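PDB 2WB3: hyaluronidase-phage associated from Streptococcus pyogenes, which probably cleaves hyaluronan by beta-elimination as a phage tail-fibre lyase, built as a trimer around a triple-stranded beta-helix. Local coordinates for residues M32-V37 / L41-I46; K94-R99 / D104-G109; K129-T132 / A138-D141. All coordinates share one frame; numbering follows the deposited sequence.

Contact 1. Residues M32-V37 / L41-I46; sequences MQIRGV and LGTLKI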
loop_
_atom_site.group_PDB
_atom_site.type_symbol
_atom_site.label_atom_id
_atom_site.label_comp_id
_atom_site.label_asym_id
_atom_site.label_seq_id
_atom_site.Cartn_x
_atom_site.Cartn_y
_atom_site.Cartn_z
ATOM N N MET A 32 4.405 13.061 2.042
ATOM C CA MET A 32 4.142 11.976 3.016
ATOM C C MET A 32 4.164 12.459 4.454
ATOM O O MET A 32 4.971 13.326 4.835
ATOM C CB MET A 32 5.171 10.807 2.818
ATOM C CG MET A 32 5.064 9.708 3.886
ATOM S SD MET A 32 6.219 8.401 3.384
ATOM C CE MET A 32 6.007 7.321 4.813
ATOM N N GLN A 33 3.354 11.834 5.312
ATOM C CA GLN A 33 3.371 12.225 6.694
ATOM C C GLN A 33 3.368 10.975 7.532
ATOM O O GLN A 33 2.744 10.007 7.158
ATOM C CB GLN A 33 2.084 12.953 7.023
ATOM C CG GLN A 33 1.945 14.294 6.445
ATOM C CD GLN A 33 0.643 14.888 6.972
ATOM O OE1 GLN A 33 0.591 15.358 8.099
ATOM N NE2 GLN A 33 -0.429 14.729 6.208
ATOM N N ILE A 34 4.123 10.995 8.611
ATOM C CA ILE A 34 4.144 9.946 9.618
ATOM C C ILE A 34 3.943 10.485 11.035
ATOM O O ILE A 34 4.540 11.435 11.392
ATOM C CB ILE A 34 5.475 9.156 9.624
ATOM C CG1 ILE A 34 5.895 8.732 8.244
ATOM C CG2 ILE A 34 5.395 7.958 10.485
ATOM C CD1 ILE A 34 7.290 8.408 8.188
ATOM N N ARG A 35 3.123 9.788 11.818
ATOM C CA ARG A 35 2.909 10.117 13.225
ATOM C C ARG A 35 2.856 8.856 14.096
ATOM O O ARG A 35 2.128 7.911 13.792
ATOM C CB ARG A 35 1.625 10.930 13.396
ATOM C CG ARG A 35 1.370 11.395 14.821
ATOM C CD ARG A 35 -0.036 11.951 14.978
ATOM N NE ARG A 35 -0.093 13.381 14.690
ATOM C CZ ARG A 35 -0.025 14.332 15.615
ATOM N NH1 ARG A 35 0.105 14.009 16.894
ATOM N NH2 ARG A 35 -0.085 15.609 15.262
ATOM N N GLY A 36 3.630 8.857 15.179
ATOM C CA GLY A 36 3.681 7.756 16.099
ATOM C C GLY A 36 3.742 8.203 17.543
ATOM O O GLY A 36 3.918 9.337 17.819
ATOM N N VAL A 37 3.581 7.263 18.443
ATOM C CA VAL A 37 3.584 7.572 19.870
ATOM C C VAL A 37 4.578 6.672 20.593
ATOM O O VAL A 37 4.309 6.194 21.667
ATOM C CB VAL A 37 2.185 7.426 20.454
ATOM C CG1 VAL A 37 1.243 8.491 19.853
ATOM C CG2 VAL A 37 1.614 6.081 20.141
ATOM N N LEU A 41 11.483 4.388 20.805
ATOM C CA LEU A 41 11.954 4.062 19.520
ATOM C C LEU A 41 11.752 5.262 18.621
ATOM O O LEU A 41 11.140 6.199 18.969
ATOM C CB LEU A 41 11.154 2.906 19.011
ATOM C CG LEU A 41 11.366 1.647 19.799
ATOM C CD1 LEU A 41 10.381 0.695 19.428
ATOM C CD2 LEU A 41 12.729 1.158 19.564
ATOM N N GLY A 42 12.274 5.187 17.427
ATOM C CA GLY A 42 11.967 6.217 16.426
ATOM C C GLY A 42 10.617 6.069 15.801
ATOM O O GLY A 42 10.177 4.978 15.530
ATOM N N THR A 43 9.933 7.192 15.561
ATOM C CA THR A 43 8.681 7.106 14.820
ATOM C C THR A 43 8.990 6.514 13.417
ATOM O O THR A 43 8.242 5.711 12.875
ATOM C CB THR A 43 8.087 8.501 14.684
ATOM O OG1 THR A 43 7.780 8.984 15.987
ATOM C CG2 THR A 43 6.852 8.456 13.859
ATOM N N LEU A 44 10.086 6.945 12.844
ATOM C CA LEU A 44 10.579 6.261 11.625
ATOM C C LEU A 44 11.936 5.719 12.025
ATOM O O LEU A 44 12.747 6.443 12.573
ATOM C CB LEU A 44 10.714 7.258 10.411
ATOM C CG LEU A 44 11.454 6.683 9.190
ATOM C CD1 LEU A 44 10.754 5.416 8.661
ATOM C CD2 LEU A 44 11.606 7.686 7.989
ATOM N N LYS A 45 12.187 4.456 11.721
ATOM C CA LYS A 45 13.529 3.914 11.925
ATOM C C LYS A 45 14.070 3.481 10.566
ATOM O O LYS A 45 13.384 2.783 9.837
ATOM C CB LYS A 45 13.425 2.668 12.813
ATOM C CG LYS A 45 14.671 1.787 13.005
ATOM C CD LYS A 45 15.787 2.504 13.704
ATOM C CE LYS A 45 17.048 1.584 13.900
ATOM N NZ LYS A 45 16.824 0.325 14.715
ATOM N N ILE A 46 15.265 3.936 10.239
ATOM C CA ILE A 46 15.862 3.573 8.954
ATOM C C ILE A 46 17.131 2.802 9.316
ATOM O O ILE A 46 17.981 3.303 10.038
ATOM C CB ILE A 46 16.257 4.808 8.107
ATOM C CG1 ILE A 46 15.079 5.783 7.860
ATOM C CG2 ILE A 46 16.795 4.323 6.734
ATOM C CD1 ILE A 46 15.527 7.130 7.142
#

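Contact 2. Residues K94-R99 / D104-G109; sequences KMLRIR and DKFYVG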
loop_
_atom_site.group_PDB
_atom_site.type_symbol
_atom_site.label_atom_id
_atom_site.label_comp_id
_atom_site.label_asym_id
_atom_site.label_seq_id
_atom_site.Cartn_x
_atom_site.Cartn_y
_atom_site.Cartn_z
ATOM N N LYS A 94 17.527 15.839 23.325
ATOM C CA LYS A 94 18.508 16.342 22.367
ATOM C C LYS A 94 17.854 16.443 20.991
ATOM O O LYS A 94 17.145 15.549 20.574
ATOM C CB LYS A 94 19.726 15.393 22.344
ATOM C CG LYS A 94 20.487 15.357 23.693
ATOM C CD LYS A 94 21.081 13.966 23.989
ATOM C CE LYS A 94 21.400 13.731 25.508
ATOM N NZ LYS A 94 20.503 12.757 26.240
ATOM N N MET A 95 18.063 17.539 20.287
ATOM C CA MET A 95 17.420 17.695 18.982
ATOM C C MET A 95 18.110 16.812 17.887
ATOM O O MET A 95 17.450 16.311 16.962
ATOM C CB MET A 95 17.438 19.173 18.594
ATOM C CG MET A 95 16.860 20.123 19.674
ATOM S SD MET A 95 15.186 19.672 20.155
ATOM C CE MET A 95 14.316 20.084 18.693
ATOM N N LEU A 96 19.424 16.641 18.017
ATOM C CA LEU A 96 20.234 15.834 17.098
ATOM C C LEU A 96 21.254 15.104 17.978
ATOM O O LEU A 96 22.022 15.740 18.739
ATOM C CB LEU A 96 20.929 16.714 16.018
ATOM C CG LEU A 96 22.072 16.005 15.245
ATOM C CD1 LEU A 96 21.463 14.831 14.478
ATOM C CD2 LEU A 96 22.852 16.952 14.324
ATOM N N ARG A 97 21.212 13.778 17.958
ATOM C CA ARG A 97 22.126 13.002 18.754
ATOM C C ARG A 97 22.860 11.996 17.882
ATOM O O ARG A 97 22.242 11.157 17.281
ATOM C CB ARG A 97 21.356 12.256 19.835
ATOM C CG ARG A 97 22.258 11.474 20.780
ATOM C CD ARG A 97 21.466 11.051 22.019
ATOM N NE ARG A 97 22.234 10.168 22.865
ATOM C CZ ARG A 97 21.710 9.342 23.783
ATOM N NH1 ARG A 97 20.386 9.278 23.995
ATOM N NH2 ARG A 97 22.522 8.566 24.497
ATOM N N ILE A 98 24.178 12.082 17.817
ATOM C CA ILE A 98 24.918 11.196 16.892
ATOM C C ILE A 98 25.825 10.287 17.688
ATOM O O ILE A 98 26.644 10.776 18.464
ATOM C CB ILE A 98 25.719 11.993 15.876
ATOM C CG1 ILE A 98 24.764 12.798 14.955
ATOM C CG2 ILE A 98 26.680 11.048 15.095
ATOM C CD1 ILE A 98 25.503 13.779 14.036
ATOM N N ARG A 99 25.670 8.982 17.509
ATOM C CA ARG A 99 26.456 8.012 18.246
ATOM C C ARG A 99 27.153 7.083 17.288
ATOM O O ARG A 99 26.669 6.854 16.199
ATOM C CB ARG A 99 25.520 7.181 19.102
ATOM C CG ARG A 99 24.600 8.046 19.930
ATOM C CD ARG A 99 23.696 7.206 20.768
ATOM N NE ARG A 99 24.258 7.103 22.103
ATOM C CZ ARG A 99 24.099 6.051 22.892
ATOM N NH1 ARG A 99 23.401 5.008 22.484
ATOM N NH2 ARG A 99 24.631 6.032 24.107
ATOM N N ASP A 104 27.941 8.300 22.435
ATOM C CA ASP A 104 27.741 9.678 21.951
ATOM C C ASP A 104 29.008 10.305 21.363
ATOM O O ASP A 104 30.063 10.315 21.986
ATOM C CB ASP A 104 27.178 10.598 23.059
ATOM C CG ASP A 104 25.795 10.231 23.491
ATOM O OD1 ASP A 104 24.947 9.866 22.686
ATOM O OD2 ASP A 104 25.528 10.325 24.695
ATOM N N LYS A 105 28.888 10.852 20.162
ATOM C CA LYS A 105 29.985 11.498 19.498
ATOM C C LYS A 105 29.731 12.985 19.258
ATOM O O LYS A 105 30.643 13.793 19.280
ATOM C CB LYS A 105 30.232 10.797 18.158
ATOM C CG LYS A 105 30.586 9.329 18.280
ATOM C CD LYS A 105 31.838 9.212 19.074
ATOM C CE LYS A 105 32.505 7.856 18.944
ATOM N NZ LYS A 105 33.810 7.857 19.646
ATOM N N PHE A 106 28.486 13.347 18.988
ATOM C CA PHE A 106 28.136 14.734 18.723
ATOM C C PHE A 106 26.678 14.884 19.050
ATOM O O PHE A 106 25.892 14.011 18.719
ATOM C CB PHE A 106 28.337 15.035 17.214
ATOM C CG PHE A 106 28.013 16.464 16.820
ATOM C CD1 PHE A 106 29.003 17.426 16.777
ATOM C CD2 PHE A 106 26.734 16.835 16.444
ATOM C CE1 PHE A 106 28.706 18.725 16.426
ATOM C CE2 PHE A 106 26.430 18.167 16.086
ATOM C CZ PHE A 106 27.439 19.097 16.073
ATOM N N TYR A 107 26.281 15.984 19.664
ATOM C CA TYR A 107 24.862 16.280 19.779
ATOM C C TYR A 107 24.554 17.762 19.769
ATOM O O TYR A 107 25.419 18.598 20.047
ATOM C CB TYR A 107 24.265 15.615 21.027
ATOM C CG TYR A 107 24.741 16.135 22.364
ATOM C CD1 TYR A 107 24.296 17.381 22.868
ATOM C CD2 TYR A 107 25.586 15.359 23.166
ATOM C CE1 TYR A 107 24.701 17.830 24.123
ATOM C CE2 TYR A 107 25.994 15.807 24.426
ATOM C CZ TYR A 107 25.542 17.026 24.890
ATOM O OH TYR A 107 25.987 17.459 26.116
ATOM N N VAL A 108 23.301 18.077 19.469
ATOM C CA VAL A 108 22.771 19.414 19.609
ATOM C C VAL A 108 21.622 19.320 20.640
ATOM O O VAL A 108 20.674 18.574 20.469
ATOM C CB VAL A 108 22.248 19.941 18.277
ATOM C CG1 VAL A 108 21.524 21.287 18.478
ATOM C CG2 VAL A 108 23.419 20.117 17.292
ATOM N N GLY A 109 21.747 20.027 21.749
ATOM C CA GLY A 109 20.727 19.929 22.770
ATOM C C GLY A 109 19.550 20.827 22.509
ATOM O O GLY A 109 19.555 21.628 21.546
#

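Contact 3. Residues K129-T132 / A138-D141; sequences KDPT and ATKD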
loop_
_atom_site.group_PDB
_atom_site.type_symbol
_atom_site.label_atom_id
_atom_site.label_comp_id
_atom_site.label_asym_id
_atom_site.label_seq_id
_atom_site.Cartn_x
_atom_site.Cartn_y
_atom_site.Cartn_z
ATOM N N LYS A 129 31.471 34.493 22.863
ATOM C CA LYS A 129 31.499 35.468 23.958
ATOM C C LYS A 129 32.842 35.424 24.694
ATOM O O LYS A 129 33.564 34.401 24.620
ATOM C CB LYS A 129 30.328 35.225 24.899
ATOM C CG LYS A 129 29.039 35.784 24.344
ATOM C CD LYS A 129 27.839 35.496 25.232
ATOM C CE LYS A 129 26.684 36.419 24.807
ATOM N NZ LYS A 129 25.428 36.256 25.611
ATOM N N ASP A 130 33.197 36.520 25.385
ATOM C CA ASP A 130 34.429 36.564 26.212
ATOM C C ASP A 130 34.478 35.438 27.228
ATOM O O ASP A 130 33.473 35.150 27.849
ATOM C CB ASP A 130 34.514 37.868 27.007
ATOM C CG ASP A 130 34.677 39.065 26.146
ATOM O OD1 ASP A 130 35.297 38.972 25.057
ATOM O OD2 ASP A 130 34.171 40.123 26.594
ATOM N N PRO A 131 35.653 34.831 27.428
ATOM C CA PRO A 131 35.779 33.732 28.341
ATOM C C PRO A 131 35.546 34.174 29.785
ATOM O O PRO A 131 35.899 35.295 30.160
ATOM C CB PRO A 131 37.228 33.283 28.146
ATOM C CG PRO A 131 37.912 34.452 27.729
ATOM C CD PRO A 131 36.955 35.187 26.846
ATOM N N THR A 132 34.927 33.318 30.579
ATOM C CA THR A 132 34.717 33.606 32.000
ATOM C C THR A 132 35.193 32.400 32.761
ATOM O O THR A 132 34.843 32.216 33.922
ATOM C CB THR A 132 33.234 33.807 32.357
ATOM O OG1 THR A 132 32.518 32.569 32.182
ATOM C CG2 THR A 132 32.591 34.973 31.536
ATOM N N ALA A 138 39.253 32.176 23.956
ATOM C CA ALA A 138 39.480 33.614 24.204
ATOM C C ALA A 138 39.150 34.397 22.969
ATOM O O ALA A 138 39.476 33.966 21.889
ATOM C CB ALA A 138 40.934 33.869 24.639
ATOM N N THR A 139 38.475 35.535 23.133
ATOM C CA THR A 139 38.128 36.422 22.008
ATOM C C THR A 139 39.307 37.339 21.682
ATOM O O THR A 139 40.209 37.468 22.507
ATOM C CB THR A 139 36.934 37.316 22.367
ATOM O OG1 THR A 139 37.190 37.919 23.636
ATOM C CG2 THR A 139 35.657 36.501 22.486
ATOM N N LYS A 140 39.307 37.996 20.515
ATOM C CA LYS A 140 40.362 38.976 20.192
ATOM C C LYS A 140 40.345 40.013 21.324
ATOM O O LYS A 140 41.397 40.346 21.886
ATOM C CB LYS A 140 40.151 39.625 18.825
ATOM N N ASP A 141 39.140 40.451 21.694
ATOM C CA ASP A 141 38.934 41.366 22.813
ATOM C C ASP A 141 39.655 40.977 24.075
ATOM O O ASP A 141 40.374 41.813 24.610
ATOM C CB ASP A 141 37.446 41.652 23.086
ATOM C CG ASP A 141 36.881 42.681 22.120
ATOM O OD1 ASP A 141 37.685 43.206 21.315
ATOM O OD2 ASP A 141 35.658 42.964 22.141
#

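Contact 1. Residues M32-V37 / L41-I46
Thr43 reaches strand 32-36 with its methyl group, and the tight part of the contact gathers around that one carbon. Thr43 CG2 lies 3.7 Å from Ile34 CG2, the two methyls meeting as the side chains slide past each other in opposite directions, and it comes closer still to the backbone, 3.5 Å from Gly36 N. The methyl thus lies close over the backbone at Gly36, which has no side chain. With chi1 at -63°, Thr43 CG2 stands anti to its own backbone N and faces the strand, while OG1 is swung aside to hydrogen-bond Glu38 in the turn that joins the two segments. The chain turns a corner at Thr43 and Leu44, so that strand 32-36 and strand 45-49 belong to different faces. This is consistent with the triple-stranded beta-helix of the tail fibre: instead of pairing with each other, both segments form parallel pairs with strands of the second and third subunits. Met32 packs on its counterparts in the other two chains, and Ile34 on Leu44 of the second subunit. Within the chain, Ile34 and Leu44 approach more loosely, Ile34 CD1 standing 4.2 Å from Leu44 CB. No polar bond joins the segments, and about 179 Å² is buried between them. The other face of strand 32-36 is the more open one: Arg35 points away from the corner and pairs with Glu49 of the second subunit, and Gln33, also partly exposed, hydrogen-bonds Ser18 of the third.

Contact 2. Residues K94-R99 / D104-G109
A beta hairpin with a classic bulge at either end of the paired region joins strand 96-100 to strand 103-108, their short axes 160° apart. At one end Met95 and Leu96 both face Val108, whose carbonyl O takes a bond from Met95 N at 2.8 Å and a weak one from Leu96 N. At the other, Lys105 and Phe106 both face Ile98, and Ile98 O accepts from the two amides. Between the bulges Val108 N binds Leu96 O and Ile98 N binds Phe106 O. Leu96, Ile98, Phe106 and Val108 share the buried face: Leu96 CD2 comes to the edge of the Phe106 ring, 4.2 Å from CE2, and Ile98 CD1 lies 4.1 Å from CD2 of the same ring. Phe106 of this chain also packs on Val108 of the third subunit, and the sheet runs on into that subunit from Leu96, Arg97 and Ile98.

The face bearing Tyr107 carries a salt-bridge network centred on Asp104. Arg97, its chain extended from CG to NE, brings NE to Asp104 OD1 at 2.7 Å, nearly straight at 169° and in the guanidinium plane, on the syn side of the carboxylate. Arg99 bends at chi3 (97°) and gives its own NE to the same oxygen at 2.9 Å, from above the carboxylate plane and from the opposite face to Arg97. Its NH1 turns to Tyr84 of the third subunit. With two strong charged donors converging on OD1, the carboxylate is probably stabilised as an anion and held against rotation, its negative charge offsetting the two neighbouring arginines.

Contact 3. Residues K129-T132 / A138-D141
Asp130 and Thr139 meet where the loop after strand 126-127 folds back against the start of helix 140-152. Along the threonine, CB comes within 3.6 Å of Asp130 OD1. From there the side chain forks. OG1, placed between the backbone N and the carbonyl carbon by a chi1 of 49°, donates to Asp130 OD1 at 2.6 Å, meeting that oxygen on its anti side and 16° out of the carboxylate plane. The same OG1 caps the helix, accepting from the backbone N of Tyr142, so the one hydroxyl accepts a hydrogen bond from the first turn and donates one to the aspartate. Thr139 is thus the N-cap residue, with Asp130 behind it as a second-shell partner fixing the rotation of the hydroxyl. The methyl branch, CG2, lies 3.7 Å from Lys129 O and close to OD1 as well; the Asp130 and Thr139 side chains cross at about a right angle.

Beside this polar link the ring of Pro131 covers the chain just ahead of the helix. Pro131 CG stands 3.9 Å from Ala138 CA and 4.4 Å from Ala138 CB, while its CD lies 4.0 Å from Thr139 N.

Asp130 OD1 has a charged partner too, Lys135 of the second subunit, which also bridges to Asp141; one lysine probably eases the repulsion between the two carboxylates. The loop thus bridges the end of strand 126-127 and the start of helix 140-152, and the third subunit brings its own helix start against it, Lys140 of that chain packing on Pro131 and its Val143 on Ala138.

The three contacts follow one another along an elongated chain, each closing before the next opens. Contact 1 and contact 2 both lie in the HylP family region, with centres 19 Å apart and nearest atoms about 11 Å apart, so they do not touch. Contact 3 is farther along, its centre 26 Å from that of contact 2 and 42 Å from that of contact 1, on the opposite side of the chain's centre from contact 1. What they share is the assembly: all three touch both the second and the third subunit. Along the fibre the architecture thus passes from strand corner to hairpin to helix start.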